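Aminopeptidase N family protein (Idiomarina loihiensis L2TR, PDB 4FGM) is probably a zinc-dependent aminopeptidase of the M61 family, expected to cleave residues from the amino ends of peptides. Local coordinates at residues S269-N280 and Y306-L317. Sequence-based numbering, arbitrary orientation.
With ZN (zinc ion), chain C; MAE (maleic acid), chain B.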
ATOM      1  N   SER A 269       8.234   6.362   5.819  1.00 38.69           N
ATOM      2  CA  SER A 269       6.795   6.531   5.808  1.00 46.74           C
ATOM      3  C   SER A 269       6.125   5.195   5.463  1.00 40.95           C
ATOM      4  O   SER A 269       5.082   4.848   6.024  1.00 42.75           O
ATOM      5  CB  SER A 269       6.410   7.607   4.796  1.00 46.57           C
ATOM      6  OG  SER A 269       5.019   7.851   4.837  1.00 56.83           O
ATOM      7  N   LEU A 270       6.732   4.446   4.543  1.00 36.09           N
ATOM      8  CA  LEU A 270       6.202   3.143   4.140  1.00 34.91           C
ATOM      9  C   LEU A 270       6.242   2.157   5.310  1.00 40.64           C
ATOM     10  O   LEU A 270       5.257   1.453   5.568  1.00 36.59           O
ATOM     11  CB  LEU A 270       7.007   2.570   2.969  1.00 36.46           C
ATOM     12  CG  LEU A 270       6.633   1.157   2.490  1.00 39.15           C
ATOM     13  CD1 LEU A 270       5.177   1.099   2.034  1.00 39.64           C
ATOM     14  CD2 LEU A 270       7.540   0.775   1.341  1.00 35.53           C
ATOM     15  N   CYS A 271       7.374   2.110   6.013  1.00 34.07           N
ATOM     16  CA  CYS A 271       7.522   1.198   7.149  1.00 41.50           C
ATOM     17  C   CYS A 271       6.532   1.559   8.244  1.00 41.21           C
ATOM     18  O   CYS A 271       5.889   0.690   8.830  1.00 40.98           O
ATOM     19  CB  CYS A 271       8.935   1.261   7.723  1.00 40.07           C
ATOM     20  SG  CYS A 271      10.220   0.770   6.577  1.00 44.64           S
ATOM     21  N   CYS A 272       6.421   2.854   8.511  1.00 44.00           N
ATOM     22  CA  CYS A 272       5.511   3.361   9.524  1.00 43.68           C
ATOM     23  C   CYS A 272       4.074   2.970   9.174  1.00 43.27           C
ATOM     24  O   CYS A 272       3.267   2.664  10.051  1.00 44.27           O
ATOM     25  CB  CYS A 272       5.630   4.883   9.599  1.00 43.91           C
ATOM     26  SG  CYS A 272       4.620   5.650  10.860  1.00 46.34           S
ATOM     27  N   HIS A 273       3.775   2.980   7.879  1.00 43.05           N
ATOM     28  CA  HIS A 273       2.452   2.649   7.373  1.00 39.46           C
ATOM     29  C   HIS A 273       2.112   1.163   7.599  1.00 45.79           C
ATOM     30  O   HIS A 273       1.035   0.822   8.108  1.00 40.68           O
ATOM     31  CB  HIS A 273       2.389   2.984   5.877  1.00 39.25           C
ATOM     32  CG  HIS A 273       1.044   2.770   5.257  1.00 45.63           C
ATOM     33  ND1 HIS A 273       0.153   3.800   5.043  1.00 51.85           N
ATOM     34  CD2 HIS A 273       0.436   1.647   4.809  1.00 45.67           C
ATOM     35  CE1 HIS A 273      -0.947   3.322   4.487  1.00 51.92           C
ATOM     36  NE2 HIS A 273      -0.801   2.018   4.334  1.00 51.55           N
ATOM     37  N   GLU A 274       3.027   0.274   7.223  1.00 38.27           N
ATOM     38  CA  GLU A 274       2.768  -1.152   7.384  1.00 37.99           C
ATOM     39  C   GLU A 274       2.708  -1.549   8.858  1.00 40.84           C
ATOM     40  O   GLU A 274       1.863  -2.349   9.262  1.00 43.11           O
ATOM     41  CB  GLU A 274       3.842  -1.965   6.658  1.00 39.31           C
ATOM     42  CG  GLU A 274       3.994  -1.646   5.166  1.00 39.42           C
ATOM     43  CD  GLU A 274       2.674  -1.608   4.414  1.00 45.14           C
ATOM     44  OE1 GLU A 274       1.726  -2.307   4.821  1.00 53.41           O
ATOM     45  OE2 GLU A 274       2.581  -0.887   3.401  1.00 48.58           O
ATOM     46  N   TYR A 275       3.605  -0.974   9.656  1.00 42.03           N
ATOM     47  CA  TYR A 275       3.672  -1.251  11.089  1.00 39.38           C
ATOM     48  C   TYR A 275       2.346  -0.876  11.753  1.00 42.16           C
ATOM     49  O   TYR A 275       1.780  -1.655  12.523  1.00 42.05           O
ATOM     50  CB  TYR A 275       4.813  -0.449  11.721  1.00 44.94           C
ATOM     51  CG  TYR A 275       5.265  -0.946  13.083  1.00 46.05           C
ATOM     52  CD1 TYR A 275       5.950  -2.157  13.211  1.00 38.95           C
ATOM     53  CD2 TYR A 275       5.048  -0.182  14.237  1.00 45.65           C
ATOM     54  CE1 TYR A 275       6.411  -2.589  14.447  1.00 38.38           C
ATOM     55  CE2 TYR A 275       5.506  -0.608  15.480  1.00 40.11           C
ATOM     56  CZ  TYR A 275       6.188  -1.808  15.579  1.00 39.28           C
ATOM     57  OH  TYR A 275       6.676  -2.216  16.793  1.00 36.97           O
ATOM     58  N   PHE A 276       1.849   0.316  11.444  1.00 38.52           N
ATOM     59  CA  PHE A 276       0.588   0.795  12.001  1.00 42.88           C
ATOM     60  C   PHE A 276      -0.532  -0.192  11.680  1.00 45.53           C
ATOM     61  O   PHE A 276      -1.432  -0.439  12.499  1.00 45.46           O
ATOM     62  CB  PHE A 276       0.229   2.153  11.400  1.00 43.71           C
ATOM     63  CG  PHE A 276      -0.867   2.874  12.135  1.00 45.32           C
ATOM     64  CD1 PHE A 276      -0.594   3.548  13.324  1.00 42.39           C
ATOM     65  CD2 PHE A 276      -2.175   2.857  11.660  1.00 45.87           C
ATOM     66  CE1 PHE A 276      -1.604   4.198  14.028  1.00 45.51           C
ATOM     67  CE2 PHE A 276      -3.199   3.509  12.358  1.00 49.18           C
ATOM     68  CZ  PHE A 276      -2.911   4.178  13.548  1.00 47.40           C
ATOM     69  N   HIS A 277      -0.462  -0.754  10.475  1.00 36.64           N
ATOM     70  CA  HIS A 277      -1.454  -1.725  10.009  1.00 38.76           C
ATOM     71  C   HIS A 277      -1.511  -2.940  10.948  1.00 43.91           C
ATOM     72  O   HIS A 277      -2.517  -3.674  10.963  1.00 36.52           O
ATOM     73  CB  HIS A 277      -1.136  -2.194   8.580  1.00 40.31           C
ATOM     74  CG  HIS A 277      -1.809  -1.387   7.512  1.00 49.66           C
ATOM     75  ND1 HIS A 277      -3.136  -1.007   7.578  1.00 53.22           N
ATOM     76  CD2 HIS A 277      -1.355  -0.943   6.318  1.00 50.55           C
ATOM     77  CE1 HIS A 277      -3.468  -0.371   6.471  1.00 48.38           C
ATOM     78  NE2 HIS A 277      -2.405  -0.320   5.691  1.00 53.75           N
ATOM     79  N   SER A 278      -0.436  -3.173  11.710  1.00 42.44           N
ATOM     80  CA  SER A 278      -0.418  -4.305  12.644  1.00 46.29           C
ATOM     81  C   SER A 278      -1.626  -4.188  13.566  1.00 47.06           C
ATOM     82  O   SER A 278      -2.239  -5.200  13.966  1.00 39.90           O
ATOM     83  CB  SER A 278       0.845  -4.282  13.497  1.00 45.26           C
ATOM     84  OG  SER A 278       1.944  -4.742  12.737  1.00 50.56           O
ATOM     85  N   TRP A 279      -1.943  -2.954  13.946  1.00 45.20           N
ATOM     86  CA  TRP A 279      -3.082  -2.733  14.820  1.00 47.07           C
ATOM     87  C   TRP A 279      -4.287  -2.462  13.935  1.00 50.83           C
ATOM     88  O   TRP A 279      -5.358  -3.069  14.094  1.00 50.86           O
ATOM     89  CB  TRP A 279      -2.851  -1.514  15.701  1.00 46.03           C
ATOM     90  CG  TRP A 279      -1.853  -1.725  16.772  1.00 50.46           C
ATOM     91  CD1 TRP A 279      -2.097  -2.123  18.064  1.00 50.14           C
ATOM     92  CD2 TRP A 279      -0.444  -1.523  16.672  1.00 49.13           C
ATOM     93  NE1 TRP A 279      -0.915  -2.171  18.778  1.00 47.70           N
ATOM     94  CE2 TRP A 279       0.113  -1.804  17.950  1.00 45.46           C
ATOM     95  CE3 TRP A 279       0.406  -1.123  15.629  1.00 48.13           C
ATOM     96  CZ2 TRP A 279       1.475  -1.701  18.208  1.00 38.82           C
ATOM     97  CZ3 TRP A 279       1.764  -1.017  15.880  1.00 43.64           C
ATOM     98  CH2 TRP A 279       2.290  -1.301  17.166  1.00 40.86           C
ATOM     99  N   ASN A 280      -4.102  -1.555  12.990  1.00 50.95           N
ATOM    100  CA  ASN A 280      -5.185  -1.179  12.104  1.00 52.28           C
ATOM    101  C   ASN A 280      -5.243  -2.017  10.838  1.00 53.64           C
ATOM    102  O   ASN A 280      -4.396  -1.840   9.945  1.00 61.44           O
ATOM    103  CB  ASN A 280      -4.998   0.301  11.779  1.00 55.48           C
ATOM    104  CG  ASN A 280      -6.275   1.001  11.344  1.00 56.49           C
ATOM    105  OD1 ASN A 280      -7.376   0.489  11.528  1.00 55.73           O
ATOM    106  ND2 ASN A 280      -6.123   2.213  10.782  1.00 54.60           N
ATOM    107  N   TYR A 306      -9.570   2.099   7.535  1.00 43.81           N
ATOM    108  CA  TYR A 306      -8.423   1.207   7.580  1.00 49.61           C
ATOM    109  C   TYR A 306      -7.245   1.648   6.721  1.00 48.90           C
ATOM    110  O   TYR A 306      -6.094   1.352   7.038  1.00 45.04           O
ATOM    111  CB  TYR A 306      -8.881  -0.216   7.259  1.00 45.72           C
ATOM    112  CG  TYR A 306      -9.643  -0.777   8.429  1.00 42.67           C
ATOM    113  CD1 TYR A 306      -8.988  -1.042   9.637  1.00 42.31           C
ATOM    114  CD2 TYR A 306     -11.027  -0.924   8.385  1.00 39.82           C
ATOM    115  CE1 TYR A 306      -9.694  -1.427  10.773  1.00 46.76           C
ATOM    116  CE2 TYR A 306     -11.746  -1.308   9.520  1.00 41.38           C
ATOM    117  CZ  TYR A 306     -11.069  -1.553  10.711  1.00 43.34           C
ATOM    118  OH  TYR A 306     -11.762  -1.883  11.851  1.00 42.85           O
ATOM    119  N   GLU A 307      -7.523   2.363   5.640  1.00 44.34           N
ATOM    120  CA  GLU A 307      -6.441   2.862   4.807  1.00 41.92           C
ATOM    121  C   GLU A 307      -6.257   4.353   5.081  1.00 45.04           C
ATOM    122  O   GLU A 307      -5.126   4.837   5.163  1.00 43.61           O
ATOM    123  CB  GLU A 307      -6.729   2.622   3.322  1.00 42.02           C
ATOM    124  CG  GLU A 307      -6.561   1.169   2.879  1.00 47.87           C
ATOM    125  CD  GLU A 307      -5.195   0.598   3.229  1.00 46.41           C
ATOM    126  OE1 GLU A 307      -4.312   1.372   3.633  1.00 47.02           O
ATOM    127  OE2 GLU A 307      -5.004  -0.626   3.094  1.00 51.21           O
ATOM    128  N   GLY A 308      -7.374   5.066   5.247  1.00 42.60           N
ATOM    129  CA  GLY A 308      -7.336   6.498   5.506  1.00 39.88           C
ATOM    130  C   GLY A 308      -6.569   6.923   6.747  1.00 43.63           C
ATOM    131  O   GLY A 308      -5.646   7.740   6.648  1.00 44.87           O
HETATM  132  N   MSE A 309      -6.945   6.384   7.911  1.00 41.86           N
HETATM  133  CA  MSE A 309      -6.273   6.725   9.165  1.00 43.64           C
HETATM  134  C   MSE A 309      -4.782   6.423   9.052  1.00 49.59           C
HETATM  135  O   MSE A 309      -3.932   7.228   9.461  1.00 48.90           O
HETATM  136  CB  MSE A 309      -6.853   5.919  10.341  1.00 52.16           C
HETATM  137  CG  MSE A 309      -8.363   6.042  10.556  1.00 56.15           C
HETATM  138 SE   MSE A 309      -9.030   7.856  10.880  1.00 66.61          SE
HETATM  139  CE  MSE A 309      -9.963   8.126   9.215  1.00 53.49           C
ATOM    140  N   THR A 310      -4.474   5.255   8.495  1.00 42.35           N
ATOM    141  CA  THR A 310      -3.090   4.825   8.324  1.00 42.59           C
ATOM    142  C   THR A 310      -2.332   5.781   7.400  1.00 43.38           C
ATOM    143  O   THR A 310      -1.147   6.053   7.604  1.00 40.51           O
ATOM    144  CB  THR A 310      -3.030   3.410   7.729  1.00 49.45           C
ATOM    145  OG1 THR A 310      -3.942   2.559   8.440  1.00 48.25           O
ATOM    146  CG2 THR A 310      -1.607   2.848   7.830  1.00 42.34           C
ATOM    147  N   SER A 311      -3.026   6.299   6.389  1.00 40.73           N
ATOM    148  CA  SER A 311      -2.402   7.224   5.450  1.00 52.09           C
ATOM    149  C   SER A 311      -2.170   8.598   6.059  1.00 51.40           C
ATOM    150  O   SER A 311      -1.463   9.419   5.486  1.00 47.80           O
ATOM    151  CB  SER A 311      -3.237   7.352   4.179  1.00 50.40           C
ATOM    152  OG  SER A 311      -3.160   6.155   3.424  1.00 49.34           O
ATOM    153  N   TYR A 312      -2.771   8.851   7.216  1.00 47.41           N
ATOM    154  CA  TYR A 312      -2.571  10.125   7.901  1.00 43.47           C
ATOM    155  C   TYR A 312      -1.443   9.942   8.907  1.00 48.10           C
ATOM    156  O   TYR A 312      -0.556  10.783   9.031  1.00 51.31           O
ATOM    157  CB  TYR A 312      -3.842  10.551   8.637  1.00 45.22           C
ATOM    158  CG  TYR A 312      -3.613  11.614   9.693  1.00 49.43           C
ATOM    159  CD1 TYR A 312      -3.282  12.921   9.337  1.00 51.50           C
ATOM    160  CD2 TYR A 312      -3.738  11.310  11.053  1.00 46.23           C
ATOM    161  CE1 TYR A 312      -3.084  13.903  10.306  1.00 52.56           C
ATOM    162  CE2 TYR A 312      -3.545  12.282  12.030  1.00 48.01           C
ATOM    163  CZ  TYR A 312      -3.220  13.577  11.652  1.00 53.09           C
ATOM    164  OH  TYR A 312      -3.042  14.545  12.615  1.00 51.87           O
ATOM    165  N   PHE A 313      -1.468   8.822   9.615  1.00 45.58           N
ATOM    166  CA  PHE A 313      -0.451   8.561  10.621  1.00 48.86           C
ATOM    167  C   PHE A 313       0.931   8.179  10.103  1.00 45.32           C
ATOM    168  O   PHE A 313       1.929   8.513  10.746  1.00 47.10           O
ATOM    169  CB  PHE A 313      -0.967   7.517  11.623  1.00 48.48           C
ATOM    170  CG  PHE A 313      -1.919   8.090  12.646  1.00 50.16           C
ATOM    171  CD1 PHE A 313      -1.470   8.999  13.599  1.00 50.72           C
ATOM    172  CD2 PHE A 313      -3.265   7.741  12.643  1.00 48.82           C
ATOM    173  CE1 PHE A 313      -2.353   9.567  14.528  1.00 47.40           C
ATOM    174  CE2 PHE A 313      -4.157   8.304  13.569  1.00 53.39           C
ATOM    175  CZ  PHE A 313      -3.696   9.213  14.516  1.00 47.25           C
ATOM    176  N   ASP A 314       1.019   7.508   8.953  1.00 38.05           N
ATOM    177  CA  ASP A 314       2.346   7.136   8.451  1.00 45.46           C
ATOM    178  C   ASP A 314       3.281   8.345   8.347  1.00 46.95           C
ATOM    179  O   ASP A 314       4.471   8.237   8.640  1.00 52.55           O
ATOM    180  CB  ASP A 314       2.279   6.388   7.100  1.00 40.38           C
ATOM    181  CG  ASP A 314       1.452   7.111   6.040  1.00 50.13           C
ATOM    182  OD1 ASP A 314       1.318   8.353   6.095  1.00 50.13           O
ATOM    183  OD2 ASP A 314       0.949   6.420   5.127  1.00 46.78           O
ATOM    184  N   ASP A 315       2.745   9.494   7.950  1.00 42.62           N
ATOM    185  CA  ASP A 315       3.551  10.708   7.848  1.00 44.62           C
ATOM    186  C   ASP A 315       3.582  11.475   9.175  1.00 45.68           C
ATOM    187  O   ASP A 315       4.642  11.894   9.639  1.00 45.77           O
ATOM    188  CB  ASP A 315       3.013  11.636   6.752  1.00 43.97           C
ATOM    189  CG  ASP A 315       3.154  11.048   5.362  1.00 52.43           C
ATOM    190  OD1 ASP A 315       4.215  10.457   5.080  1.00 50.63           O
ATOM    191  OD2 ASP A 315       2.215  11.192   4.549  1.00 53.45           O
ATOM    192  N   TYR A 316       2.411  11.649   9.782  1.00 43.78           N
ATOM    193  CA  TYR A 316       2.302  12.386  11.033  1.00 46.39           C
ATOM    194  C   TYR A 316       3.188  11.816  12.145  1.00 48.59           C
ATOM    195  O   TYR A 316       3.918  12.557  12.808  1.00 45.26           O
ATOM    196  CB  TYR A 316       0.838  12.424  11.481  1.00 48.23           C
ATOM    197  CG  TYR A 316       0.615  13.230  12.739  1.00 52.37           C
ATOM    198  CD1 TYR A 316       0.983  14.577  12.802  1.00 50.01           C
ATOM    199  CD2 TYR A 316       0.066  12.641  13.880  1.00 53.02           C
ATOM    200  CE1 TYR A 316       0.817  15.314  13.973  1.00 53.44           C
ATOM    201  CE2 TYR A 316      -0.107  13.369  15.055  1.00 55.95           C
ATOM    202  CZ  TYR A 316       0.271  14.704  15.098  1.00 52.83           C
ATOM    203  OH  TYR A 316       0.108  15.419  16.265  1.00 52.06           O
ATOM    204  N   LEU A 317       3.134  10.502  12.344  1.00 45.61           N
ATOM    205  CA  LEU A 317       3.948   9.864  13.380  1.00 48.16           C
ATOM    206  C   LEU A 317       5.444  10.041  13.116  1.00 47.90           C
ATOM    207  O   LEU A 317       6.265   9.921  14.025  1.00 45.71           O
ATOM    208  CB  LEU A 317       3.599   8.376  13.484  1.00 42.44           C
ATOM    209  CG  LEU A 317       2.185   8.093  13.999  1.00 44.41           C
ATOM    210  CD1 LEU A 317       2.021   6.593  14.210  1.00 40.83           C
ATOM    211  CD2 LEU A 317       1.945   8.849  15.317  1.00 36.84           C
TER
HETATM  212 ZN    ZN C 602      -2.334   0.433   3.841  1.00 53.85          ZN
HETATM  213  C1  MAE B 601      -1.623  -0.918   1.643  1.00101.44           C
HETATM  214  O1  MAE B 601      -2.886  -0.725   1.551  1.00105.83           O
HETATM  215  O2  MAE B 601      -1.145  -1.168   2.773  1.00 98.85           O
HETATM  216  C2  MAE B 601      -0.828  -0.881   0.395  1.00101.18           C
HETATM  217  C3  MAE B 601      -0.747  -1.731  -0.626  1.00101.86           C
HETATM  218  C4  MAE B 601      -1.476  -2.986  -0.775  1.00104.55           C
HETATM  219  O3  MAE B 601      -2.263  -3.481   0.055  1.00112.39           O
HETATM  220  O4  MAE B 601      -1.289  -3.559  -1.868  1.00 99.53           O
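His273 reaches from helix 262-277 to the zinc ion, with Asp314 at its ND1 edge and Thr310 over one face. Its CB rests on Asp314 CB at 3.6 Å. CG lies anti to the backbone N (chi1 -176°), which carries the ring along Asp314, side by side with it. ND1 donates to Asp314 OD2 at 2.7 Å, on the anti side of the carboxylate and near the ring plane. Ser311 OG lies at the ring edge, near CE1. CD2 has maleic acid O2 nearby. Thr310 CG2 sits over the ring centre, 3.4 Å from the centroid, in a CH-pi contact. NE2 binds zinc at 2.3 Å. The zinc and Asp314 bonds fix the ring's rotation, and the methyl backs one face.

The same methyl covers one face of His277, whose NE2 also binds zinc. Glu307 OE1 and maleic acid O2 complete the four ligands. This fits the HExxH zinc site of gluzincin peptidases, with Glu307 as the third protein ligand.

Farther from the metal, Phe276 slides past Thr310. Phe313 CB lies over one face of the Phe276 ring, and Phe276 CZ meets Phe313 CD2 at 3.7 Å. Phe276 CD1 meets Leu317 CD1 at 4.1 Å. With an alanine in place of Phe276, a gap is likely to open beside Phe313 and Leu317.

The axes of 269-277 and 308-317 come within 8.1 Å, their directions 131° apart. Helix 262-277 also packs on strand 242-248 and helix 197-215, while helix 308-320 leans on helix 378-394.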